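Local coordinates for ferric-siderophore receptor protein (Streptomyces coelicolor, PDB 6ENK), which probably captures iron-loaded hydroxamate siderophores such as ferrioxamine B outside the cell membrane and hands them on for uptake, at residues G67-T72 with W126-E131; A186-A191 with L314-E319; L210-G215 with F247-W252; I264-A269 with R296-I301. All blocks are in the same frame, centred on the assembly; numbering follows the deposited sequence.

Contact 1 of 4, residues G67-T72 with W126-E131; sequences GVFGPT and WSVPEE. With BJ5 (desferrioxamine B), chain E.
The Phe69 ring reaches the carbonyl O and OG of Ser127 and the CG2 methyl of Val128, joining the end of a parallel strand in one lobe of the solute-binding fold to the loop that follows strand 113-118. Its CG sits between the backbone N and the carbonyl carbon (chi1 59°), which turns the ring toward that loop. CE2 comes 4.0 Å from Val128 CG2, while the ring's edge faces the Trp126 carbonyl, whose O lies 3.8 Å from the same CE2; that oxygen takes a hydrogen bond from Thr116. Ser127 O stands 3.8 Å from Phe69 CD2, and Ser127 OG, bonded to the backbone N of Gly99, is a little farther off. Gly70 follows with backbone angles at which a side chain would collide with the carbonyl O of Phe69.

Trp126, with CG anti to the backbone N (chi1 -179°), extends toward desferrioxamine B and brings CH2 and CZ3 of its six-membered ring up to it, with O12 at the ring edge. NE1 is held by Glu299, and the rings of Phe51, Trp98 and Phe119 meet the indole, which itself lines the siderophore site. An alanine here would probably leave Glu299 without this donor and open a gap beside C11 and C12 of the ligand. The indole's closest touch is made by Trp126 CH2, 3.4 Å from C11 of the ligand.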
# COMPACT_ATOMS: atom_id res chain seq x y z
N GLY A 67 -13.74 3.64 -13.36
CA GLY A 67 -12.72 4.68 -13.33
C GLY A 67 -11.77 4.50 -12.17
O GLY A 67 -12.13 3.94 -11.11
N VAL A 68 -10.55 4.98 -12.38
CA VAL A 68 -9.53 4.96 -11.34
C VAL A 68 -8.87 6.31 -11.21
O VAL A 68 -8.88 7.11 -12.15
CB VAL A 68 -8.45 3.86 -11.57
CG1 VAL A 68 -9.11 2.49 -11.59
CG2 VAL A 68 -7.67 4.10 -12.86
N PHE A 69 -8.31 6.55 -10.03
CA PHE A 69 -7.47 7.71 -9.79
C PHE A 69 -6.31 7.32 -8.88
O PHE A 69 -6.51 6.61 -7.87
CB PHE A 69 -8.30 8.86 -9.20
CG PHE A 69 -8.99 8.55 -7.91
CD1 PHE A 69 -10.24 7.92 -7.91
CD2 PHE A 69 -8.45 8.93 -6.69
CE1 PHE A 69 -10.88 7.65 -6.70
CE2 PHE A 69 -9.09 8.66 -5.50
CZ PHE A 69 -10.32 8.03 -5.50
N GLY A 70 -5.11 7.75 -9.27
CA GLY A 70 -3.88 7.37 -8.57
C GLY A 70 -2.79 7.00 -9.55
O GLY A 70 -3.02 7.04 -10.77
N PRO A 71 -1.58 6.67 -9.04
CA PRO A 71 -0.50 6.17 -9.91
C PRO A 71 -1.02 4.94 -10.66
O PRO A 71 -1.31 3.93 -10.02
CB PRO A 71 0.62 5.79 -8.92
CG PRO A 71 0.32 6.60 -7.71
CD PRO A 71 -1.16 6.69 -7.62
N THR A 72 -1.18 5.06 -11.99
CA THR A 72 -1.82 4.01 -12.77
C THR A 72 -0.96 3.48 -13.89
O THR A 72 -0.81 2.25 -14.02
CB THR A 72 -3.18 4.48 -13.34
OG1 THR A 72 -3.98 5.01 -12.27
CG2 THR A 72 -3.92 3.32 -14.01
N TRP A 126 -8.27 9.02 0.81
CA TRP A 126 -6.93 9.04 0.29
C TRP A 126 -6.96 9.34 -1.19
O TRP A 126 -7.75 8.73 -1.93
CB TRP A 126 -6.28 7.68 0.53
CG TRP A 126 -4.88 7.50 0.09
CD1 TRP A 126 -4.44 6.63 -0.87
CD2 TRP A 126 -3.71 8.12 0.64
NE1 TRP A 126 -3.06 6.69 -0.97
CE2 TRP A 126 -2.59 7.60 -0.06
CE3 TRP A 126 -3.50 9.08 1.63
CZ2 TRP A 126 -1.30 7.98 0.23
CZ3 TRP A 126 -2.21 9.47 1.92
CH2 TRP A 126 -1.12 8.94 1.21
N SER A 127 -6.15 10.32 -1.57
CA SER A 127 -5.88 10.69 -2.96
C SER A 127 -7.01 11.47 -3.63
O SER A 127 -6.86 11.86 -4.81
CB SER A 127 -5.49 9.45 -3.78
OG SER A 127 -4.87 9.83 -5.01
N VAL A 128 -8.12 11.74 -2.92
CA VAL A 128 -9.17 12.62 -3.44
C VAL A 128 -8.65 14.01 -3.17
O VAL A 128 -8.37 14.32 -2.01
CB VAL A 128 -10.52 12.42 -2.75
CG1 VAL A 128 -11.55 13.42 -3.26
CG2 VAL A 128 -11.02 10.99 -2.94
N PRO A 129 -8.45 14.84 -4.23
CA PRO A 129 -7.80 16.15 -4.07
C PRO A 129 -8.45 17.04 -3.00
O PRO A 129 -9.67 17.25 -3.02
CB PRO A 129 -7.92 16.79 -5.46
CG PRO A 129 -8.11 15.66 -6.40
CD PRO A 129 -8.81 14.57 -5.64
N GLU A 130 -7.62 17.56 -2.08
CA GLU A 130 -8.14 18.36 -0.98
C GLU A 130 -8.94 19.55 -1.50
O GLU A 130 -9.98 19.90 -0.93
CB GLU A 130 -7.02 18.82 -0.01
CG GLU A 130 -6.56 17.75 0.97
CD GLU A 130 -7.69 17.23 1.85
OE1 GLU A 130 -8.43 18.08 2.42
OE2 GLU A 130 -7.86 15.99 1.97
N GLU A 131 -8.50 20.10 -2.63
CA GLU A 131 -9.11 21.30 -3.22
C GLU A 131 -10.50 21.08 -3.84
O GLU A 131 -11.31 22.01 -3.96
CB GLU A 131 -8.14 21.94 -4.23
CG GLU A 131 -7.80 21.09 -5.46
CD GLU A 131 -6.52 20.26 -5.36
OE1 GLU A 131 -6.19 19.69 -4.26
OE2 GLU A 131 -5.85 20.16 -6.42
FE BJ5 E . 3.45 9.96 2.13
O11 BJ5 E . 3.31 10.15 0.16
O12 BJ5 E . 1.76 11.01 2.24
O21 BJ5 E . 3.51 9.77 4.09
O22 BJ5 E . 2.36 8.31 2.16
O31 BJ5 E . 5.16 8.96 1.97
O32 BJ5 E . 4.60 11.59 2.13
N11 BJ5 E . 2.10 10.62 -0.01
C11 BJ5 E . 1.39 11.30 1.03
C12 BJ5 E . 0.20 12.20 0.86
C13 BJ5 E . 0.10 13.26 1.95
C14 BJ5 E . -0.74 12.82 3.13
O13 BJ5 E . -1.91 13.16 3.25
N12 BJ5 E . -0.12 12.11 4.08
C15 BJ5 E . -0.66 11.93 5.43
C16 BJ5 E . -1.05 10.50 5.72
C18 BJ5 E . 1.31 9.63 6.24
C17 BJ5 E . 0.02 9.45 5.46
C19 BJ5 E . 2.40 8.65 5.83
N21 BJ5 E . 2.74 8.77 4.40
C21 BJ5 E . 2.26 7.86 3.39
C22 BJ5 E . 1.54 6.57 3.60
C23 BJ5 E . 2.33 5.35 3.14
C24 BJ5 E . 3.60 5.15 3.92
O23 BJ5 E . 3.61 4.55 4.99
N22 BJ5 E . 4.71 5.64 3.39
C25 BJ5 E . 6.06 5.38 3.87
C26 BJ5 E . 7.04 6.40 3.37
C27 BJ5 E . 6.96 7.74 4.09
C28 BJ5 E . 7.84 8.83 3.50
C29 BJ5 E . 7.46 9.26 2.09
N31 BJ5 E . 6.11 9.84 2.03
C31 BJ5 E . 5.88 11.24 2.16
C32 BJ5 E . 6.95 12.28 2.35
C39 BJ5 E . 1.53 10.46 -1.34
C40 BJ5 E . 2.28 11.25 -2.38
C41 BJ5 E . 2.72 12.64 -1.93
C42 BJ5 E . 2.43 13.77 -2.90
C43 BJ5 E . 3.63 14.21 -3.72
N44 BJ5 E . 4.55 13.12 -4.04

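Contact 2 of 4, residues A186-A191 with L314-E319; sequences AARLRA and LAEAIE. With NA (sodium ion), chain B.
Arg188 and Glu319 meet in a side-on salt bridge between two helices. NE of Arg188 gives its hydrogen to Glu319 OE2 at 2.8 Å, on the syn lone pair, and Arg188 NH2 reaches Glu319 OE1 at 3.0 Å in an almost straight bond (172°). Each nitrogen thus has its own oxygen, and the guanidinium and carboxylate planes are only 21° apart, so the pair fixes the rotation of both groups. The arginine is extended throughout, with CG anti to the backbone N; this carries its chain across Ala315, whose CB packs 3.8 Å from Arg188 NE.

Beside the ion pair, Leu189 supplies the apolar part of the interface. Its CD1 rests 3.7 Å from Ala315 CA and also touches Leu314 CG and Ile318 CD1.

In the next shell, one water donates to both Arg188 O and Glu319 OE2, and Asp312 forms a further salt bridge with Arg188 NH1. A sodium ion is bound by Glu319 O at 2.7 Å and by Asn320.

The two helical segments run nearly parallel, 24° apart with axes 8.7 Å from each other. Helix 173-195 lies in the chain between the parallel and the mixed sheet, consistent with the long helix that joins the two lobes in this solute-binding family, and helix 304-320 packs along it. Helix 220-227 meets both through Phe225, which touches Leu189 and Leu314, and Leu314 also packs on Ile264 of strand 262-266.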
# COMPACT_ATOMS: atom_id res chain seq x y z
N ALA A 186 2.95 -16.00 5.29
CA ALA A 186 3.01 -15.41 6.61
C ALA A 186 3.79 -16.35 7.54
O ALA A 186 4.63 -15.90 8.31
CB ALA A 186 1.61 -15.15 7.14
N ALA A 187 3.54 -17.66 7.43
CA ALA A 187 4.28 -18.65 8.21
C ALA A 187 5.76 -18.65 7.82
O ALA A 187 6.60 -18.78 8.67
CB ALA A 187 3.68 -20.04 8.02
N ARG A 188 6.05 -18.49 6.53
CA ARG A 188 7.44 -18.44 6.06
C ARG A 188 8.17 -17.25 6.67
O ARG A 188 9.28 -17.39 7.16
CB ARG A 188 7.51 -18.39 4.53
CG ARG A 188 8.92 -18.32 4.00
CD ARG A 188 8.91 -18.06 2.52
NE ARG A 188 10.24 -17.92 1.96
CZ ARG A 188 10.48 -17.67 0.67
NH1 ARG A 188 9.49 -17.54 -0.21
NH2 ARG A 188 11.73 -17.59 0.25
N LEU A 189 7.54 -16.07 6.67
CA LEU A 189 8.14 -14.90 7.26
C LEU A 189 8.36 -15.03 8.77
O LEU A 189 9.41 -14.64 9.29
CB LEU A 189 7.32 -13.63 6.95
CG LEU A 189 7.95 -12.33 7.47
CD1 LEU A 189 9.39 -12.21 7.01
CD2 LEU A 189 7.15 -11.11 7.00
N ARG A 190 7.37 -15.57 9.47
CA ARG A 190 7.52 -15.84 10.92
C ARG A 190 8.75 -16.74 11.18
O ARG A 190 9.55 -16.47 12.08
CB ARG A 190 6.25 -16.52 11.46
CG ARG A 190 6.16 -16.68 12.98
CD ARG A 190 4.92 -17.47 13.41
NE ARG A 190 3.66 -16.68 13.46
CZ ARG A 190 2.60 -16.79 12.64
NH1 ARG A 190 2.57 -17.65 11.62
NH2 ARG A 190 1.53 -16.00 12.83
N ALA A 191 8.91 -17.77 10.36
CA ALA A 191 10.04 -18.71 10.51
C ALA A 191 11.38 -18.04 10.20
O ALA A 191 12.34 -18.23 10.94
CB ALA A 191 9.84 -19.94 9.62
N LEU A 314 10.08 -10.32 1.66
CA LEU A 314 10.77 -9.99 2.90
C LEU A 314 11.37 -11.24 3.53
O LEU A 314 12.48 -11.19 4.03
CB LEU A 314 9.83 -9.31 3.91
CG LEU A 314 10.47 -8.85 5.23
CD1 LEU A 314 11.75 -8.05 5.03
CD2 LEU A 314 9.46 -8.03 6.03
N ALA A 315 10.62 -12.34 3.53
CA ALA A 315 11.13 -13.60 4.07
C ALA A 315 12.44 -14.01 3.36
O ALA A 315 13.43 -14.35 4.00
CB ALA A 315 10.08 -14.71 3.95
N GLU A 316 12.43 -13.93 2.03
CA GLU A 316 13.62 -14.30 1.25
C GLU A 316 14.83 -13.40 1.55
O GLU A 316 15.98 -13.90 1.71
CB GLU A 316 13.30 -14.32 -0.24
CG GLU A 316 14.50 -14.51 -1.15
CD GLU A 316 14.08 -14.40 -2.60
OE1 GLU A 316 13.46 -13.38 -2.99
OE2 GLU A 316 14.37 -15.35 -3.32
N ALA A 317 14.60 -12.08 1.65
CA ALA A 317 15.67 -11.15 2.05
C ALA A 317 16.29 -11.52 3.41
O ALA A 317 17.53 -11.58 3.55
CB ALA A 317 15.17 -9.71 2.05
N ILE A 318 15.44 -11.79 4.40
CA ILE A 318 15.92 -12.17 5.75
C ILE A 318 16.65 -13.52 5.72
O ILE A 318 17.78 -13.64 6.25
CB ILE A 318 14.77 -12.18 6.77
CG1 ILE A 318 14.29 -10.72 6.95
CG2 ILE A 318 15.21 -12.77 8.12
CD1 ILE A 318 13.05 -10.53 7.79
N GLU A 319 16.03 -14.50 5.08
CA GLU A 319 16.62 -15.86 4.98
C GLU A 319 18.06 -15.82 4.53
O GLU A 319 18.89 -16.51 5.12
CB GLU A 319 15.82 -16.73 3.99
CG GLU A 319 14.53 -17.31 4.56
CD GLU A 319 13.49 -17.64 3.50
OE1 GLU A 319 13.85 -17.78 2.31
OE2 GLU A 319 12.29 -17.76 3.85
NA NA B . 19.85 -18.71 3.95
O HOH W 1 11.67 -18.96 6.25
O HOH W 2 12.03 -17.31 -2.53
O HOH W 3 18.04 -19.45 1.81
O HOH W 4 21.74 -17.72 3.71

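Contact 3 of 4, residues L210-G215 with F247-W252; sequences LFYVSG and FESLSW. With BJ5 (desferrioxamine B), chain E.
Phe211 and Leu250 form a hydrogen-bonded pair at the antiparallel edge of the mixed sheet in one lobe of this solute-binding fold. Both their amides and both their carbonyls are used: Phe211 N reaches Leu250 O at 2.9 Å and Leu250 N returns to Phe211 O at 2.8 Å. Val213 and Glu248 repeat the exchange, with Glu248 N to Val213 O almost straight (176°). Tyr212 and Ser214 instead pair through their backbones with Ser205 and Ala203 of strand 201-206. The buried Glu248 carboxylate is satisfied by Lys257 and Tyr258, and Trp252 NE1 by Ser207 O.

On the face carrying Tyr212 and Phe247, the two side chains lie side by side and point the same way, their rings at 76°, with Tyr212 CD1 3.3 Å from Phe247 CE1. Desferrioxamine B covers both: its C28 sits over the centre of the Phe247 ring and its C32 over the rim of the tyrosine face. A serine here would probably open a gap beside C28, C29 and C32 where the Tyr212 ring had been and leave the Phe247 ring freer to turn. On the opposite face, Phe211 CB stands over the centre of the Trp252 six-membered ring, 4.1 Å from its centroid.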
# COMPACT_ATOMS: atom_id res chain seq x y z
N LEU A 210 15.24 14.50 1.01
CA LEU A 210 15.28 13.73 2.26
C LEU A 210 15.17 12.24 2.03
O LEU A 210 14.57 11.80 1.05
CB LEU A 210 14.12 14.17 3.15
CG LEU A 210 14.11 15.63 3.64
CD1 LEU A 210 12.77 16.03 4.25
CD2 LEU A 210 15.24 15.84 4.62
N PHE A 211 15.74 11.49 2.96
CA PHE A 211 15.60 10.06 3.06
C PHE A 211 14.74 9.83 4.29
O PHE A 211 15.11 10.28 5.38
CB PHE A 211 16.94 9.40 3.27
CG PHE A 211 16.88 7.91 3.30
CD1 PHE A 211 16.91 7.19 2.14
CD2 PHE A 211 16.81 7.23 4.51
CE1 PHE A 211 16.85 5.81 2.16
CE2 PHE A 211 16.74 5.85 4.55
CZ PHE A 211 16.77 5.14 3.37
N TYR A 212 13.61 9.16 4.11
CA TYR A 212 12.67 8.94 5.20
C TYR A 212 12.78 7.55 5.78
O TYR A 212 12.75 6.58 5.03
CB TYR A 212 11.26 9.15 4.70
CG TYR A 212 11.04 10.46 4.01
CD1 TYR A 212 10.85 11.61 4.74
CD2 TYR A 212 11.00 10.56 2.61
CE1 TYR A 212 10.61 12.82 4.13
CE2 TYR A 212 10.77 11.77 1.99
CZ TYR A 212 10.56 12.90 2.76
OH TYR A 212 10.31 14.11 2.22
N VAL A 213 12.88 7.44 7.09
CA VAL A 213 12.86 6.14 7.77
C VAL A 213 11.56 5.96 8.52
O VAL A 213 11.24 6.73 9.45
CB VAL A 213 14.02 5.97 8.77
CG1 VAL A 213 14.05 4.55 9.34
CG2 VAL A 213 15.33 6.26 8.09
N SER A 214 10.81 4.92 8.12
CA SER A 214 9.55 4.62 8.76
C SER A 214 9.79 3.77 10.01
O SER A 214 10.65 2.88 10.01
CB SER A 214 8.60 3.90 7.79
OG SER A 214 8.16 4.78 6.76
N GLY A 215 9.05 4.07 11.07
CA GLY A 215 8.86 3.10 12.15
C GLY A 215 7.75 2.15 11.75
O GLY A 215 7.08 2.35 10.74
N PHE A 247 7.08 8.71 10.42
CA PHE A 247 8.44 8.55 9.97
C PHE A 247 9.34 9.67 10.44
O PHE A 247 8.88 10.72 10.88
CB PHE A 247 8.50 8.38 8.43
CG PHE A 247 7.90 9.53 7.65
CD1 PHE A 247 8.65 10.67 7.36
CD2 PHE A 247 6.58 9.48 7.20
CE1 PHE A 247 8.10 11.75 6.63
CE2 PHE A 247 6.03 10.54 6.46
CZ PHE A 247 6.79 11.67 6.18
N GLU A 248 10.63 9.40 10.31
CA GLU A 248 11.70 10.35 10.57
C GLU A 248 12.28 10.83 9.24
O GLU A 248 12.53 10.03 8.36
CB GLU A 248 12.82 9.65 11.35
CG GLU A 248 13.97 10.60 11.70
CD GLU A 248 15.07 9.91 12.48
OE1 GLU A 248 15.06 8.67 12.55
OE2 GLU A 248 15.94 10.62 13.02
N SER A 249 12.52 12.14 9.12
CA SER A 249 13.15 12.69 7.92
C SER A 249 14.67 12.84 8.15
O SER A 249 15.08 13.54 9.07
CB SER A 249 12.50 14.03 7.60
OG SER A 249 11.12 13.84 7.26
N LEU A 250 15.50 12.20 7.32
CA LEU A 250 16.96 12.31 7.44
C LEU A 250 17.57 13.05 6.24
O LEU A 250 17.16 12.87 5.10
CB LEU A 250 17.65 10.94 7.55
CG LEU A 250 17.28 9.97 8.68
CD1 LEU A 250 18.08 8.67 8.56
CD2 LEU A 250 17.50 10.63 10.03
N SER A 251 18.57 13.89 6.52
CA SER A 251 19.42 14.40 5.47
C SER A 251 20.16 13.21 4.86
O SER A 251 20.49 12.24 5.55
CB SER A 251 20.43 15.41 6.04
OG SER A 251 19.77 16.55 6.58
N TRP A 252 20.42 13.29 3.56
CA TRP A 252 21.10 12.19 2.88
C TRP A 252 22.48 11.88 3.46
O TRP A 252 22.92 10.73 3.47
CB TRP A 252 21.22 12.50 1.40
CG TRP A 252 19.98 12.19 0.64
CD1 TRP A 252 19.03 13.07 0.19
CD2 TRP A 252 19.55 10.89 0.23
NE1 TRP A 252 18.03 12.39 -0.47
CE2 TRP A 252 18.34 11.05 -0.48
CE3 TRP A 252 20.08 9.60 0.38
CZ2 TRP A 252 17.65 9.97 -1.04
CZ3 TRP A 252 19.38 8.52 -0.17
CH2 TRP A 252 18.19 8.71 -0.87
FE BJ5 E . 3.45 9.96 2.13
O11 BJ5 E . 3.31 10.15 0.16
O12 BJ5 E . 1.76 11.01 2.24
O21 BJ5 E . 3.51 9.77 4.09
O22 BJ5 E . 2.36 8.31 2.16
O31 BJ5 E . 5.16 8.96 1.97
O32 BJ5 E . 4.60 11.59 2.13
N11 BJ5 E . 2.10 10.62 -0.01
C11 BJ5 E . 1.39 11.30 1.03
C12 BJ5 E . 0.20 12.20 0.86
C13 BJ5 E . 0.10 13.26 1.95
C14 BJ5 E . -0.74 12.82 3.13
O13 BJ5 E . -1.91 13.16 3.25
N12 BJ5 E . -0.12 12.11 4.08
C15 BJ5 E . -0.66 11.93 5.43
C16 BJ5 E . -1.05 10.50 5.72
C18 BJ5 E . 1.31 9.63 6.24
C17 BJ5 E . 0.02 9.45 5.46
C19 BJ5 E . 2.40 8.65 5.83
N21 BJ5 E . 2.74 8.77 4.40
C21 BJ5 E . 2.26 7.86 3.39
C22 BJ5 E . 1.54 6.57 3.60
C23 BJ5 E . 2.33 5.35 3.14
C24 BJ5 E . 3.60 5.15 3.92
O23 BJ5 E . 3.61 4.55 4.99
N22 BJ5 E . 4.71 5.64 3.39
C25 BJ5 E . 6.06 5.38 3.87
C26 BJ5 E . 7.04 6.40 3.37
C27 BJ5 E . 6.96 7.74 4.09
C28 BJ5 E . 7.84 8.83 3.50
C29 BJ5 E . 7.46 9.26 2.09
N31 BJ5 E . 6.11 9.84 2.03
C31 BJ5 E . 5.88 11.24 2.16
C32 BJ5 E . 6.95 12.28 2.35
C39 BJ5 E . 1.53 10.46 -1.34
C40 BJ5 E . 2.28 11.25 -2.38
C41 BJ5 E . 2.72 12.64 -1.93
C42 BJ5 E . 2.43 13.77 -2.90
C43 BJ5 E . 3.63 14.21 -3.72
N44 BJ5 E . 4.55 13.12 -4.04

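Contact 4 of 4, residues I264-A269 with R296-I301; sequences IMDDRA and RSPEPI. With BJ5 (desferrioxamine B), chain E.
Arg268 presents the edge of its guanidinium to Glu299, NH1 meeting the anti lone pair of Glu299 OE2 at 2.8 Å, with the carboxylate plane turned 65° from its own. Another edge is gripped by Asp266: NE bonds to OD1 and NH2 to OD2, side-on and nearly in plane, and OD2 also bonds to Ser205 OG of strand 201-206. A bend at chi3 (-59°) brings the group back between these two acids. Held flat in this way, it directs NH2 to O31 of desferrioxamine B at 2.9 Å and NH1 to O22 at 3.1 Å, both oxygens being iron ligands, while C23 of the siderophore lies over one face. The two acids probably offset the arginine's charge and keep it aimed at the hydroxamates.

Asp266 opens an Asx turn, its OD1 also accepting from Arg268 N, at the end of strand 262-266. This strand runs parallel to 293-296 in the sheet of one lobe of the solute-binding fold, and Arg296 N bonds to Met265 O across the pair.

Pro298 crosses Asp266 at about a right angle, its CG 3.2 Å from Asp266 OD1, and sets its CB 3.6 Å above the centre of the Arg296 guanidinium. That arginine stays extended, its aliphatic part crossing Ile264 and its NH2 paired with Asp221. Ser297 OG donates to Asp267 OD2 at 2.6 Å, and a water donating to Asp267 OD1 accepts from Glu299 N.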
# COMPACT_ATOMS: atom_id res chain seq x y z
N ILE A 264 14.35 -2.07 3.04
CA ILE A 264 13.15 -2.20 2.21
C ILE A 264 12.75 -0.77 1.80
O ILE A 264 12.57 0.11 2.65
CB ILE A 264 12.03 -3.05 2.88
CG1 ILE A 264 11.42 -2.39 4.14
CG2 ILE A 264 12.52 -4.45 3.21
CD1 ILE A 264 10.30 -3.24 4.74
N MET A 265 12.74 -0.54 0.50
CA MET A 265 12.59 0.80 -0.08
C MET A 265 11.22 0.95 -0.74
O MET A 265 10.84 0.16 -1.59
CB MET A 265 13.71 1.10 -1.09
CG MET A 265 15.09 1.31 -0.45
SD MET A 265 15.12 2.68 0.73
CE MET A 265 15.03 4.08 -0.39
N ASP A 266 10.50 1.99 -0.32
CA ASP A 266 9.28 2.47 -0.94
C ASP A 266 9.34 2.38 -2.48
O ASP A 266 10.26 2.90 -3.12
CB ASP A 266 9.07 3.90 -0.47
CG ASP A 266 7.71 4.48 -0.79
OD1 ASP A 266 6.85 3.92 -1.50
OD2 ASP A 266 7.50 5.59 -0.25
N ASP A 267 8.33 1.72 -3.05
CA ASP A 267 8.21 1.44 -4.48
C ASP A 267 7.30 2.38 -5.26
O ASP A 267 7.10 2.20 -6.47
CB ASP A 267 7.78 -0.04 -4.67
CG ASP A 267 6.36 -0.35 -4.13
OD1 ASP A 267 5.70 0.53 -3.53
OD2 ASP A 267 5.91 -1.49 -4.30
N ARG A 268 6.73 3.38 -4.59
CA ARG A 268 5.68 4.19 -5.20
C ARG A 268 6.24 5.24 -6.16
O ARG A 268 7.39 5.68 -6.05
CB ARG A 268 4.82 4.86 -4.11
CG ARG A 268 4.01 3.85 -3.28
CD ARG A 268 3.24 4.47 -2.14
NE ARG A 268 4.17 5.15 -1.26
CZ ARG A 268 3.91 6.22 -0.51
NH1 ARG A 268 2.70 6.75 -0.44
NH2 ARG A 268 4.91 6.73 0.20
N ALA A 269 5.39 5.64 -7.09
CA ALA A 269 5.72 6.58 -8.16
C ALA A 269 6.22 7.94 -7.68
O ALA A 269 6.88 8.64 -8.43
CB ALA A 269 4.52 6.77 -9.07
N ARG A 296 9.73 -2.26 -0.61
CA ARG A 296 8.60 -2.21 0.29
C ARG A 296 7.45 -1.60 -0.47
O ARG A 296 7.66 -0.61 -1.18
CB ARG A 296 8.88 -1.31 1.47
CG ARG A 296 7.68 -1.20 2.42
CD ARG A 296 7.89 -0.16 3.49
NE ARG A 296 6.61 0.02 4.16
CZ ARG A 296 6.22 1.08 4.87
NH1 ARG A 296 7.00 2.14 5.02
NH2 ARG A 296 4.99 1.08 5.38
N SER A 297 6.24 -2.13 -0.29
CA SER A 297 5.03 -1.45 -0.78
C SER A 297 4.30 -0.80 0.39
O SER A 297 3.51 -1.48 1.05
CB SER A 297 4.10 -2.44 -1.47
OG SER A 297 4.71 -3.04 -2.59
N PRO A 298 4.56 0.50 0.69
CA PRO A 298 3.85 1.14 1.81
C PRO A 298 2.33 1.29 1.65
O PRO A 298 1.63 1.54 2.63
CB PRO A 298 4.52 2.53 1.94
CG PRO A 298 5.77 2.44 1.15
CD PRO A 298 5.52 1.43 0.07
N GLU A 299 1.84 1.15 0.42
CA GLU A 299 0.40 1.05 0.12
C GLU A 299 0.12 -0.32 -0.52
O GLU A 299 -0.03 -0.43 -1.75
CB GLU A 299 -0.01 2.14 -0.85
CG GLU A 299 0.17 3.53 -0.29
CD GLU A 299 -0.39 4.60 -1.21
OE1 GLU A 299 -1.52 4.43 -1.69
OE2 GLU A 299 0.29 5.62 -1.45
N PRO A 300 0.06 -1.38 0.31
CA PRO A 300 -0.29 -2.70 -0.24
C PRO A 300 -1.59 -2.64 -0.98
O PRO A 300 -2.50 -1.87 -0.58
CB PRO A 300 -0.46 -3.57 1.01
CG PRO A 300 0.43 -2.92 2.03
CD PRO A 300 0.26 -1.45 1.77
N ILE A 301 -1.66 -3.39 -2.08
CA ILE A 301 -2.94 -3.65 -2.74
C ILE A 301 -3.62 -4.69 -1.86
O ILE A 301 -3.05 -5.78 -1.60
CB ILE A 301 -2.73 -4.19 -4.16
CG1 ILE A 301 -2.03 -3.12 -5.01
CG2 ILE A 301 -4.04 -4.64 -4.79
CD1 ILE A 301 -1.36 -3.69 -6.25
FE BJ5 E . 3.45 9.96 2.13
O11 BJ5 E . 3.31 10.15 0.16
O12 BJ5 E . 1.76 11.01 2.24
O21 BJ5 E . 3.51 9.77 4.09
O22 BJ5 E . 2.36 8.31 2.16
O31 BJ5 E . 5.16 8.96 1.97
O32 BJ5 E . 4.60 11.59 2.13
N11 BJ5 E . 2.10 10.62 -0.01
C11 BJ5 E . 1.39 11.30 1.03
C12 BJ5 E . 0.20 12.20 0.86
C13 BJ5 E . 0.10 13.26 1.95
C14 BJ5 E . -0.74 12.82 3.13
O13 BJ5 E . -1.91 13.16 3.25
N12 BJ5 E . -0.12 12.11 4.08
C15 BJ5 E . -0.66 11.93 5.43
C16 BJ5 E . -1.05 10.50 5.72
C18 BJ5 E . 1.31 9.63 6.24
C17 BJ5 E . 0.02 9.45 5.46
C19 BJ5 E . 2.40 8.65 5.83
N21 BJ5 E . 2.74 8.77 4.40
C21 BJ5 E . 2.26 7.86 3.39
C22 BJ5 E . 1.54 6.57 3.60
C23 BJ5 E . 2.33 5.35 3.14
C24 BJ5 E . 3.60 5.15 3.92
O23 BJ5 E . 3.61 4.55 4.99
N22 BJ5 E . 4.71 5.64 3.39
C25 BJ5 E . 6.06 5.38 3.87
C26 BJ5 E . 7.04 6.40 3.37
C27 BJ5 E . 6.96 7.74 4.09
C28 BJ5 E . 7.84 8.83 3.50
C29 BJ5 E . 7.46 9.26 2.09
N31 BJ5 E . 6.11 9.84 2.03
C31 BJ5 E . 5.88 11.24 2.16
C32 BJ5 E . 6.95 12.28 2.35
C39 BJ5 E . 1.53 10.46 -1.34
C40 BJ5 E . 2.28 11.25 -2.38
C41 BJ5 E . 2.72 12.64 -1.93
C42 BJ5 E . 2.43 13.77 -2.90
C43 BJ5 E . 3.63 14.21 -3.72
N44 BJ5 E . 4.55 13.12 -4.04
O HOH W 5 3.12 0.68 -2.32

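In the fold
Contacts 1, 3 and 4 surround one desferrioxamine B, consistent with a cleft between two lobes. Contact 1 belongs to the parallel sheet of one lobe, while contacts 3 and 4 share the mixed sheet of the other, at its 247-250 and 293-296 ends, with centres about 15 Å apart. Contact 1 is about 25 Å from contact 3 and about 17 Å from contact 4, between centres; the probable hydrogen bond between Trp126 NE1 and Glu299 OE1 links contacts 1 and 4. Along the chain contact 1 closes first; contact 2, involving the helix between the sheets, then spans contacts 3 and 4. Leu314 on Ile264 joins contact 2 to the sheet whose strands and following loops contact the siderophore.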